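Local coordinates for prepilin-like protein (Thermus thermophilus, PDB 6QVF), which is a type IV pilin of natural competence that probably takes part in DNA uptake, perhaps as a DNA receptor at the pilus tip, at residues 113-125 and 131-143. Sequence-based numbering, arbitrary orientation.
Sequences LGEGVVTVVVTAT and KVTLGRRVTCYDV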
ATOM      1  N   LEU B 113      -2.400 -14.892   8.464  1.00 28.22           N
ATOM      2  CA  LEU B 113      -1.907 -14.118   7.320  1.00 30.27           C
ATOM      3  C   LEU B 113      -1.066 -12.911   7.793  1.00 26.41           C
ATOM      4  O   LEU B 113      -0.084 -12.487   7.148  1.00 27.97           O
ATOM      5  CB  LEU B 113      -3.103 -13.614   6.513  1.00 38.85           C
ATOM      6  CG  LEU B 113      -3.216 -14.091   5.066  1.00 44.33           C
ATOM      7  CD1 LEU B 113      -4.232 -13.254   4.339  1.00 52.63           C
ATOM      8  CD2 LEU B 113      -1.898 -14.027   4.341  1.00 46.66           C
ATOM      9  N   GLY B 114      -1.457 -12.345   8.929  1.00 23.85           N
ATOM     10  CA  GLY B 114      -0.878 -11.117   9.434  1.00 21.98           C
ATOM     11  C   GLY B 114       0.321 -11.319  10.357  1.00 19.85           C
ATOM     12  O   GLY B 114       0.897 -10.347  10.819  1.00 19.94           O
ATOM     13  N   GLU B 115       0.682 -12.552  10.692  1.00 21.23           N
ATOM     14  CA  GLU B 115       1.732 -12.845  11.608  1.00 22.94           C
ATOM     15  C   GLU B 115       3.055 -12.225  11.157  1.00 19.74           C
ATOM     16  O   GLU B 115       3.544 -12.531  10.033  1.00 21.48           O
ATOM     17  CB  GLU B 115       1.900 -14.356  11.611  1.00 29.74           C
ATOM     18  CG  GLU B 115       2.309 -14.941  12.911  1.00 31.38           C
ATOM     19  CD  GLU B 115       2.187 -16.460  12.894  1.00 32.32           C
ATOM     20  OE1 GLU B 115       3.048 -17.102  12.300  1.00 37.96           O
ATOM     21  OE2 GLU B 115       1.219 -16.988  13.430  1.00 29.69           O
ATOM     22  N   GLY B 116       3.648 -11.383  12.015  1.00 19.84           N
ATOM     23  CA  GLY B 116       4.928 -10.738  11.738  1.00 20.05           C
ATOM     24  C   GLY B 116       4.909  -9.741  10.580  1.00 17.81           C
ATOM     25  O   GLY B 116       5.948  -9.528   9.906  1.00 17.68           O
ATOM     26  N   VAL B 117       3.751  -9.113  10.364  1.00 15.18           N
ATOM     27  CA  VAL B 117       3.594  -8.093   9.353  1.00 16.00           C
ATOM     28  C   VAL B 117       3.106  -6.795   9.999  1.00 14.59           C
ATOM     29  O   VAL B 117       2.106  -6.762  10.765  1.00 14.75           O
ATOM     30  CB  VAL B 117       2.626  -8.549   8.243  1.00 16.14           C
ATOM     31  CG1 VAL B 117       2.444  -7.451   7.194  1.00 16.62           C
ATOM     32  CG2 VAL B 117       3.053  -9.861   7.635  1.00 17.79           C
ATOM     33  N   VAL B 118       3.767  -5.679   9.611  1.00 13.71           N
ATOM     34  CA  VAL B 118       3.320  -4.363   9.958  1.00 13.84           C
ATOM     35  C   VAL B 118       3.077  -3.575   8.675  1.00 15.62           C
ATOM     36  O   VAL B 118       3.895  -3.638   7.778  1.00 16.17           O
ATOM     37  CB  VAL B 118       4.331  -3.632  10.858  1.00 14.62           C
ATOM     38  CG1 VAL B 118       4.035  -2.151  10.951  1.00 14.74           C
ATOM     39  CG2 VAL B 118       4.408  -4.279  12.239  1.00 16.16           C
ATOM     40  N   THR B 119       1.944  -2.876   8.592  1.00 13.57           N
ATOM     41  CA  THR B 119       1.678  -1.943   7.503  1.00 14.68           C
ATOM     42  C   THR B 119       1.808  -0.496   7.985  1.00 13.83           C
ATOM     43  O   THR B 119       1.465  -0.120   9.147  1.00 14.36           O
ATOM     44  CB  THR B 119       0.326  -2.202   6.844  1.00 16.12           C
ATOM     45  OG1 THR B 119      -0.659  -1.984   7.843  1.00 16.48           O
ATOM     46  CG2 THR B 119       0.197  -3.603   6.290  1.00 17.57           C
ATOM     47  N   VAL B 120       2.288   0.339   7.051  1.00 13.68           N
ATOM     48  CA  VAL B 120       2.377   1.759   7.229  1.00 14.47           C
ATOM     49  C   VAL B 120       1.629   2.386   6.042  1.00 15.44           C
ATOM     50  O   VAL B 120       1.930   2.091   4.877  1.00 13.64           O
ATOM     51  CB  VAL B 120       3.829   2.271   7.303  1.00 14.21           C
ATOM     52  CG1 VAL B 120       3.881   3.765   7.622  1.00 16.71           C
ATOM     53  CG2 VAL B 120       4.666   1.437   8.269  1.00 16.91           C
ATOM     54  N   VAL B 121       0.597   3.165   6.344  1.00 13.02           N
ATOM     55  CA  VAL B 121      -0.263   3.758   5.331  1.00 14.73           C
ATOM     56  C   VAL B 121      -0.377   5.243   5.574  1.00 14.82           C
ATOM     57  O   VAL B 121      -0.661   5.647   6.694  1.00 14.79           O
ATOM     58  CB  VAL B 121      -1.622   3.053   5.292  1.00 16.79           C
ATOM     59  CG1 VAL B 121      -2.520   3.623   4.218  1.00 20.11           C
ATOM     60  CG2 VAL B 121      -1.409   1.577   5.079  1.00 20.02           C
ATOM     61  N   VAL B 122      -0.271   6.027   4.493  1.00 15.23           N
ATOM     62  CA  VAL B 122      -0.373   7.462   4.574  1.00 15.42           C
ATOM     63  C   VAL B 122      -1.311   7.986   3.495  1.00 15.56           C
ATOM     64  O   VAL B 122      -1.374   7.446   2.401  1.00 15.20           O
ATOM     65  CB  VAL B 122       1.004   8.138   4.474  1.00 14.28           C
ATOM     66  CG1 VAL B 122       1.947   7.590   5.538  1.00 15.87           C
ATOM     67  CG2 VAL B 122       1.596   8.030   3.087  1.00 15.71           C
ATOM     68  N   THR B 123      -1.983   9.077   3.837  1.00 14.79           N
ATOM     69  CA  THR B 123      -2.793   9.793   2.859  1.00 15.25           C
ATOM     70  C   THR B 123      -2.527  11.291   2.982  1.00 16.36           C
ATOM     71  O   THR B 123      -2.832  11.894   4.043  1.00 17.74           O
ATOM     72  CB  THR B 123      -4.281   9.502   3.031  1.00 17.34           C
ATOM     73  OG1 THR B 123      -4.597   8.129   2.819  1.00 19.02           O
ATOM     74  CG2 THR B 123      -5.139  10.319   2.076  1.00 17.45           C
ATOM     75  N   ALA B 124      -1.981  11.856   1.907  1.00 16.67           N
ATOM     76  CA  ALA B 124      -1.752  13.312   1.811  1.00 18.38           C
ATOM     77  C   ALA B 124      -2.952  13.952   1.121  1.00 20.52           C
ATOM     78  O   ALA B 124      -3.349  13.504   0.066  1.00 20.83           O
ATOM     79  CB  ALA B 124      -0.525  13.607   1.017  1.00 19.99           C
ATOM     80  N   THR B 125      -3.562  14.942   1.758  1.00 19.23           N
ATOM     81  CA  THR B 125      -4.711  15.622   1.147  1.00 19.96           C
ATOM     82  C   THR B 125      -4.315  17.080   0.934  1.00 23.10           C
ATOM     83  O   THR B 125      -4.217  17.854   1.907  1.00 23.50           O
ATOM     84  CB  THR B 125      -5.952  15.560   2.041  1.00 22.58           C
ATOM     85  OG1 THR B 125      -6.381  14.211   2.238  1.00 24.90           O
ATOM     86  CG2 THR B 125      -7.089  16.370   1.463  1.00 27.01           C
ATOM     87  N   LYS B 131      -5.277  14.182  -3.681  1.00 19.68           N
ATOM     88  CA  LYS B 131      -4.990  13.227  -2.603  1.00 19.56           C
ATOM     89  C   LYS B 131      -4.023  12.172  -3.131  1.00 18.75           C
ATOM     90  O   LYS B 131      -4.107  11.741  -4.310  1.00 18.90           O
ATOM     91  CB  LYS B 131      -6.267  12.536  -2.129  1.00 24.54           C
ATOM     92  CG  LYS B 131      -7.248  13.451  -1.407  1.00 30.92           C
ATOM     93  CD  LYS B 131      -8.593  12.810  -1.128  1.00 34.15           C
ATOM     94  CE  LYS B 131      -8.493  11.548  -0.310  1.00 41.74           C
ATOM     95  NZ  LYS B 131      -8.239  10.385  -1.199  1.00 48.20           N
ATOM     96  N   VAL B 132      -3.124  11.730  -2.249  1.00 17.97           N
ATOM     97  CA  VAL B 132      -2.220  10.624  -2.575  1.00 16.43           C
ATOM     98  C   VAL B 132      -2.132   9.673  -1.380  1.00 16.36           C
ATOM     99  O   VAL B 132      -1.877  10.121  -0.235  1.00 17.23           O
ATOM    100  CB  VAL B 132      -0.816  11.101  -2.962  1.00 18.07           C
ATOM    101  CG1 VAL B 132       0.130   9.924  -3.175  1.00 17.88           C
ATOM    102  CG2 VAL B 132      -0.844  11.984  -4.210  1.00 19.45           C
ATOM    103  N   THR B 133      -2.441   8.406  -1.638  1.00 14.38           N
ATOM    104  CA  THR B 133      -2.383   7.353  -0.594  1.00 14.87           C
ATOM    105  C   THR B 133      -1.321   6.328  -0.953  1.00 14.16           C
ATOM    106  O   THR B 133      -1.399   5.682  -2.027  1.00 14.34           O
ATOM    107  CB  THR B 133      -3.720   6.618  -0.440  1.00 17.04           C
ATOM    108  OG1 THR B 133      -4.695   7.543   0.050  1.00 18.10           O
ATOM    109  CG2 THR B 133      -3.651   5.434   0.506  1.00 16.08           C
ATOM    110  N   LEU B 134      -0.354   6.153  -0.042  1.00 15.34           N
ATOM    111  CA  LEU B 134       0.756   5.238  -0.201  1.00 14.20           C
ATOM    112  C   LEU B 134       0.832   4.301   1.005  1.00 15.32           C
ATOM    113  O   LEU B 134       0.506   4.666   2.108  1.00 15.93           O
ATOM    114  CB  LEU B 134       2.080   5.986  -0.310  1.00 13.38           C
ATOM    115  CG  LEU B 134       2.167   7.029  -1.413  1.00 15.26           C
ATOM    116  CD1 LEU B 134       3.473   7.778  -1.307  1.00 16.05           C
ATOM    117  CD2 LEU B 134       2.028   6.413  -2.788  1.00 16.41           C
ATOM    118  N   GLY B 135       1.325   3.107   0.751  1.00 13.89           N
ATOM    119  CA  GLY B 135       1.537   2.102   1.765  1.00 13.58           C
ATOM    120  C   GLY B 135       2.890   1.438   1.636  1.00 13.71           C
ATOM    121  O   GLY B 135       3.481   1.364   0.571  1.00 13.21           O
ATOM    122  N   ARG B 136       3.375   0.951   2.770  1.00 12.88           N
ATOM    123  CA  ARG B 136       4.505   0.072   2.788  1.00 14.06           C
ATOM    124  C   ARG B 136       4.181  -1.102   3.708  1.00 13.75           C
ATOM    125  O   ARG B 136       3.625  -0.916   4.784  1.00 13.96           O
ATOM    126  CB  ARG B 136       5.783   0.799   3.237  1.00 14.09           C
ATOM    127  CG  ARG B 136       6.999  -0.108   3.279  1.00 14.19           C
ATOM    128  CD  ARG B 136       8.344   0.603   3.395  1.00 15.41           C
ATOM    129  NE  ARG B 136       9.430  -0.371   3.464  1.00 15.96           N
ATOM    130  CZ  ARG B 136      10.652  -0.093   3.850  1.00 19.02           C
ATOM    131  NH1 ARG B 136      10.959   1.178   4.113  1.00 19.17           N
ATOM    132  NH2 ARG B 136      11.509  -1.102   4.052  1.00 19.88           N
ATOM    133  N   ARG B 137       4.551  -2.286   3.249  1.00 12.89           N
ATOM    134  CA  ARG B 137       4.383  -3.545   3.996  1.00 13.76           C
ATOM    135  C   ARG B 137       5.752  -4.001   4.490  1.00 13.53           C
ATOM    136  O   ARG B 137       6.626  -4.264   3.675  1.00 14.74           O
ATOM    137  CB  ARG B 137       3.787  -4.621   3.094  1.00 14.29           C
ATOM    138  CG  ARG B 137       3.483  -5.933   3.784  1.00 15.01           C
ATOM    139  CD  ARG B 137       2.796  -6.913   2.863  1.00 16.20           C
ATOM    140  NE  ARG B 137       2.358  -8.166   3.517  1.00 17.24           N
ATOM    141  CZ  ARG B 137       3.062  -9.284   3.539  1.00 19.65           C
ATOM    142  NH1 ARG B 137       4.250  -9.325   2.958  1.00 21.02           N
ATOM    143  NH2 ARG B 137       2.523 -10.368   4.093  1.00 23.47           N
ATOM    144  N   VAL B 138       5.886  -4.112   5.804  1.00 13.93           N
ATOM    145  CA  VAL B 138       7.133  -4.476   6.445  1.00 13.05           C
ATOM    146  C   VAL B 138       6.913  -5.799   7.173  1.00 14.98           C
ATOM    147  O   VAL B 138       5.960  -5.911   7.941  1.00 16.32           O
ATOM    148  CB  VAL B 138       7.587  -3.376   7.428  1.00 14.55           C
ATOM    149  CG1 VAL B 138       8.920  -3.727   8.027  1.00 17.80           C
ATOM    150  CG2 VAL B 138       7.681  -1.991   6.773  1.00 18.34           C
ATOM    151  N   THR B 139       7.817  -6.751   7.007  1.00 15.72           N
ATOM    152  CA  THR B 139       7.748  -7.983   7.743  1.00 16.54           C
ATOM    153  C   THR B 139       8.908  -8.078   8.713  1.00 17.26           C
ATOM    154  O   THR B 139       9.909  -7.354   8.646  1.00 15.61           O
ATOM    155  CB  THR B 139       7.697  -9.237   6.871  1.00 18.53           C
ATOM    156  OG1 THR B 139       9.018  -9.538   6.412  1.00 19.82           O
ATOM    157  CG2 THR B 139       6.769  -9.081   5.686  1.00 19.10           C
ATOM    158  N   CYS B 140       8.754  -9.012   9.645  1.00 16.26           N
ATOM    159  CA  CYS B 140       9.760  -9.252  10.639  1.00 17.18           C
ATOM    160  C   CYS B 140      11.069  -9.695  10.002  1.00 15.61           C
ATOM    161  O   CYS B 140      12.103  -9.550  10.615  1.00 18.33           O
ATOM    162  CB  CYS B 140       9.263 -10.249  11.689  1.00 17.98           C
ATOM    163  SG  CYS B 140       8.685 -11.812  10.981  1.00 22.21           S
ATOM    164  N   TYR B 141      11.027 -10.211   8.780  1.00 16.29           N
ATOM    165  CA  TYR B 141      12.182 -10.649   8.077  1.00 17.44           C
ATOM    166  C   TYR B 141      13.002  -9.484   7.526  1.00 18.56           C
ATOM    167  O   TYR B 141      14.139  -9.689   7.058  1.00 20.39           O
ATOM    168  CB  TYR B 141      11.813 -11.612   6.952  1.00 19.33           C
ATOM    169  CG  TYR B 141      11.217 -12.904   7.461  1.00 24.83           C
ATOM    170  CD1 TYR B 141      12.039 -13.857   8.015  1.00 29.14           C
ATOM    171  CD2 TYR B 141       9.848 -13.117   7.512  1.00 29.45           C
ATOM    172  CE1 TYR B 141      11.536 -15.043   8.510  1.00 39.38           C
ATOM    173  CE2 TYR B 141       9.321 -14.297   8.024  1.00 32.89           C
ATOM    174  CZ  TYR B 141      10.173 -15.261   8.532  1.00 37.54           C
ATOM    175  OH  TYR B 141       9.686 -16.437   9.040  1.00 51.78           O
ATOM    176  N   ASP B 142      12.441  -8.272   7.541  1.00 16.03           N
ATOM    177  CA  ASP B 142      13.100  -7.133   6.940  1.00 14.89           C
ATOM    178  C   ASP B 142      14.050  -6.385   7.880  1.00 16.47           C
ATOM    179  O   ASP B 142      14.757  -5.449   7.422  1.00 16.67           O
ATOM    180  CB  ASP B 142      12.043  -6.156   6.424  1.00 15.00           C
ATOM    181  CG  ASP B 142      11.182  -6.760   5.326  1.00 17.26           C
ATOM    182  OD1 ASP B 142      11.679  -7.661   4.598  1.00 20.52           O
ATOM    183  OD2 ASP B 142      10.047  -6.257   5.120  1.00 18.91           O
ATOM    184  N   VAL B 143      14.092  -6.774   9.176  1.00 17.30           N
ATOM    185  CA  VAL B 143      14.998  -6.097  10.076  1.00 17.33           C
ATOM    186  C   VAL B 143      16.426  -6.603   9.793  1.00 15.83           C
ATOM    187  O   VAL B 143      16.606  -7.611   9.159  1.00 16.46           O
ATOM    188  CB  VAL B 143      14.615  -6.289  11.560  1.00 15.99           C
ATOM    189  CG1 VAL B 143      13.246  -5.737  11.866  1.00 17.09           C
ATOM    190  CG2 VAL B 143      14.734  -7.706  12.008  1.00 17.94           C
TER
HETATM  191  O   HOH W   1      -0.025 -10.424   5.476  1.00 32.57           O
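V118, V120, V122 and A124 each exchange a pair of backbone hydrogen bonds with V138, R136, L134 and V132 respectively, zipping strands 117-125 and 131-139 into an antiparallel ladder. The strand axes approach to 4.6 Å at 169°. At the end beside the turn G114 to V117, C140 N donates a more bent bond to G116 O (2.9 Å, 145°), and the sulfur of C140 is tied to C155 in a disulfide. A CB on G116 would run into C140 SG, which lies 4.0 Å from G116 CA, and its positive phi also favours glycine.

Polar side chains meet on the face bearing T123 and T133. Their hydroxyls, OG1 to OG1, are 2.8 Å apart in a hydrogen bond across a non-hydrogen-bonded pair; in both residues OG1 is anti to the carbonyl carbon, which turns the two hydroxyls toward each other.

Farther along this face the extended R137 reaches diagonally over V117, with CG anti to its backbone N (chi1 -176°). V117 CG1 lies 3.7 Å from R137 NE, and V117 CG2 3.6 Å from R137 NH2. A water at the guanidinium edge accepts from NH2 and donates to L113 O. Replacing V117 with an alanine would probably leave the R137 chain without its apolar support and freer to swing off that water.

The opposite face is mostly apolar, with R136 the charged exception: V122 CG2 approaches L134 CB (4.0 Å), while V120 and V138 pack on helix 2-30. Strand 131-139 also pairs with a strand of the second subunit, continuing the sheet. This hairpin forms the last two strands of the subunit's four-stranded antiparallel sheet, laid against the long N-terminal helix, as in type IV pilins.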